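Local structure of hypoxanthine-guanine-xanthine phosphoribosyltransferase (Tritrichomonas foetus, 1HGX) at residues N39-C44 and E65-I70. The protein catalyses the magnesium-dependent transfer of phosphoribose onto hypoxanthine, guanine or xanthine, salvaging host purines as nucleotides for a parasite that cannot make them de novo. Numbering follows the deposited sequence.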
loop_
_atom_site.group_PDB
_atom_site.type_symbol
_atom_site.label_atom_id
_atom_site.label_comp_id
_atom_site.label_asym_id
_atom_site.label_seq_id
_atom_site.Cartn_x
_atom_site.Cartn_y
_atom_site.Cartn_z
ATOM N N ASN A 39 -12.519 -13.806 -7.908
ATOM C CA ASN A 39 -12.748 -12.894 -6.777
ATOM C C ASN A 39 -11.816 -13.283 -5.630
ATOM O O ASN A 39 -12.256 -13.586 -4.518
ATOM C CB ASN A 39 -14.202 -12.958 -6.302
ATOM C CG ASN A 39 -14.500 -11.933 -5.228
ATOM O OD1 ASN A 39 -15.349 -12.150 -4.367
ATOM N ND2 ASN A 39 -13.787 -10.811 -5.264
ATOM N N PRO A 40 -10.497 -13.261 -5.890
ATOM C CA PRO A 40 -9.515 -13.632 -4.874
ATOM C C PRO A 40 -9.231 -12.612 -3.798
ATOM O O PRO A 40 -9.487 -11.420 -3.959
ATOM C CB PRO A 40 -8.259 -13.851 -5.717
ATOM C CG PRO A 40 -8.355 -12.697 -6.687
ATOM C CD PRO A 40 -9.822 -12.793 -7.118
ATOM N N VAL A 41 -8.671 -13.102 -2.697
ATOM C CA VAL A 41 -8.241 -12.253 -1.602
ATOM C C VAL A 41 -6.737 -12.104 -1.892
ATOM O O VAL A 41 -5.994 -13.087 -1.916
ATOM C CB VAL A 41 -8.446 -12.927 -0.226
ATOM C CG1 VAL A 41 -7.931 -12.018 0.884
ATOM C CG2 VAL A 41 -9.923 -13.228 -0.002
ATOM N N MET A 42 -6.310 -10.887 -2.190
ATOM C CA MET A 42 -4.908 -10.610 -2.496
ATOM C C MET A 42 -4.288 -10.049 -1.236
ATOM O O MET A 42 -4.573 -8.919 -0.850
ATOM C CB MET A 42 -4.813 -9.551 -3.588
ATOM C CG MET A 42 -5.701 -9.807 -4.763
ATOM S SD MET A 42 -4.868 -10.827 -5.920
ATOM C CE MET A 42 -3.914 -9.652 -6.641
ATOM N N ILE A 43 -3.414 -10.823 -0.621
ATOM C CA ILE A 43 -2.775 -10.422 0.613
ATOM C C ILE A 43 -1.445 -9.740 0.405
ATOM O O ILE A 43 -0.562 -10.271 -0.257
ATOM C CB ILE A 43 -2.557 -11.639 1.524
ATOM C CG1 ILE A 43 -3.897 -12.322 1.805
ATOM C CG2 ILE A 43 -1.845 -11.224 2.808
ATOM C CD1 ILE A 43 -3.753 -13.607 2.557
ATOM N N CYS A 44 -1.305 -8.553 0.972
ATOM C CA CYS A 44 -0.054 -7.833 0.878
ATOM C C CYS A 44 0.656 -7.965 2.230
ATOM O O CYS A 44 0.067 -7.679 3.288
ATOM C CB CYS A 44 -0.312 -6.355 0.578
ATOM S SG CYS A 44 1.150 -5.309 0.679
ATOM N N GLU A 65 -10.362 -8.758 -3.629
ATOM C CA GLU A 65 -10.492 -8.213 -2.289
ATOM C C GLU A 65 -9.131 -8.071 -1.629
ATOM O O GLU A 65 -8.466 -9.061 -1.357
ATOM C CB GLU A 65 -11.377 -9.146 -1.478
ATOM C CG GLU A 65 -11.669 -8.689 -0.068
ATOM C CD GLU A 65 -12.880 -9.386 0.516
ATOM O OE1 GLU A 65 -13.392 -10.342 -0.110
ATOM O OE2 GLU A 65 -13.330 -8.968 1.604
ATOM N N PRO A 66 -8.677 -6.838 -1.402
ATOM C CA PRO A 66 -7.369 -6.681 -0.772
ATOM C C PRO A 66 -7.412 -6.978 0.722
ATOM O O PRO A 66 -8.446 -6.811 1.370
ATOM C CB PRO A 66 -7.046 -5.192 -0.996
ATOM C CG PRO A 66 -7.907 -4.792 -2.145
ATOM C CD PRO A 66 -9.196 -5.538 -1.844
ATOM N N ASP A 67 -6.293 -7.458 1.250
ATOM C CA ASP A 67 -6.162 -7.710 2.672
ATOM C C ASP A 67 -4.683 -7.551 2.987
ATOM O O ASP A 67 -3.839 -7.607 2.093
ATOM C CB ASP A 67 -6.687 -9.082 3.072
ATOM C CG ASP A 67 -7.195 -9.109 4.515
ATOM O OD1 ASP A 67 -6.782 -8.266 5.347
ATOM O OD2 ASP A 67 -8.026 -9.985 4.819
ATOM N N TYR A 68 -4.374 -7.325 4.255
ATOM C CA TYR A 68 -3.001 -7.071 4.664
ATOM C C TYR A 68 -2.607 -7.833 5.891
ATOM O O TYR A 68 -3.432 -8.090 6.762
ATOM C CB TYR A 68 -2.841 -5.578 4.954
ATOM C CG TYR A 68 -3.251 -4.725 3.785
ATOM C CD1 TYR A 68 -4.587 -4.386 3.585
ATOM C CD2 TYR A 68 -2.318 -4.340 2.828
ATOM C CE1 TYR A 68 -4.984 -3.699 2.450
ATOM C CE2 TYR A 68 -2.700 -3.652 1.690
ATOM C CZ TYR A 68 -4.034 -3.340 1.505
ATOM O OH TYR A 68 -4.427 -2.708 0.351
ATOM N N ILE A 69 -1.325 -8.146 5.979
ATOM C CA ILE A 69 -0.814 -8.860 7.127
ATOM C C ILE A 69 0.554 -8.295 7.524
ATOM O O ILE A 69 1.329 -7.834 6.680
ATOM C CB ILE A 69 -0.745 -10.393 6.845
ATOM C CG1 ILE A 69 -0.609 -11.168 8.157
ATOM C CG2 ILE A 69 0.416 -10.725 5.904
ATOM C CD1 ILE A 69 -0.827 -12.661 8.009
ATOM N N ILE A 70 0.779 -8.219 8.830
ATOM C CA ILE A 70 2.037 -7.743 9.375
ATOM C C ILE A 70 2.515 -8.877 10.280
ATOM O O ILE A 70 1.845 -9.231 11.258
ATOM C CB ILE A 70 1.846 -6.452 10.201
ATOM C CG1 ILE A 70 1.238 -5.353 9.323
ATOM C CG2 ILE A 70 3.185 -5.986 10.758
ATOM C CD1 ILE A 70 0.830 -4.122 10.077
#
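Five backbone hydrogen bonds join Pro40, Met42 and Cys44 to Glu65, Asp67 and Ile69 in parallel register. The first, from Glu65 N to Pro40 O at 2.8 Å, is nearly straight (174° at the hydrogen); the last runs from Ile69 N to Cys44 O at 3.1 Å. CA-H...O contacts supplement them, such as Val41 CA to Glu65 O at 3.2 Å.

Apolar contacts occupy both faces. On one, Val41 CG1 lies alongside Asp67 CB at 3.9 Å, and the CG2 methyls of Ile43 and Ile69 meet at 3.9 Å. On the other, Cys44 CB approaches the Tyr68 ring obliquely, 3.6 Å from CD2. With SG anti to the backbone N (chi1 171°), the sulfur sits at the ring edge, 5.3 Å from its centroid.

Among polar groups, Asp67 OD1 accepts the next residue's amide, Tyr68 N, at 2.8 Å and also Lys90 N, while Asp67 OD2 bonds to Thr91 OG1. Glu65 OE1 forms a salt bridge with Arg96.

Strands 41-45 and 65-72, linked through helix 50-57, form a beta-alpha-beta unit of the phosphoribosyltransferase sheet. Backbone bonding thus fixes the strand register, while the buried Asp67 carboxylate is satisfied by hydrogen bonds from 65-70 and from residues beyond it.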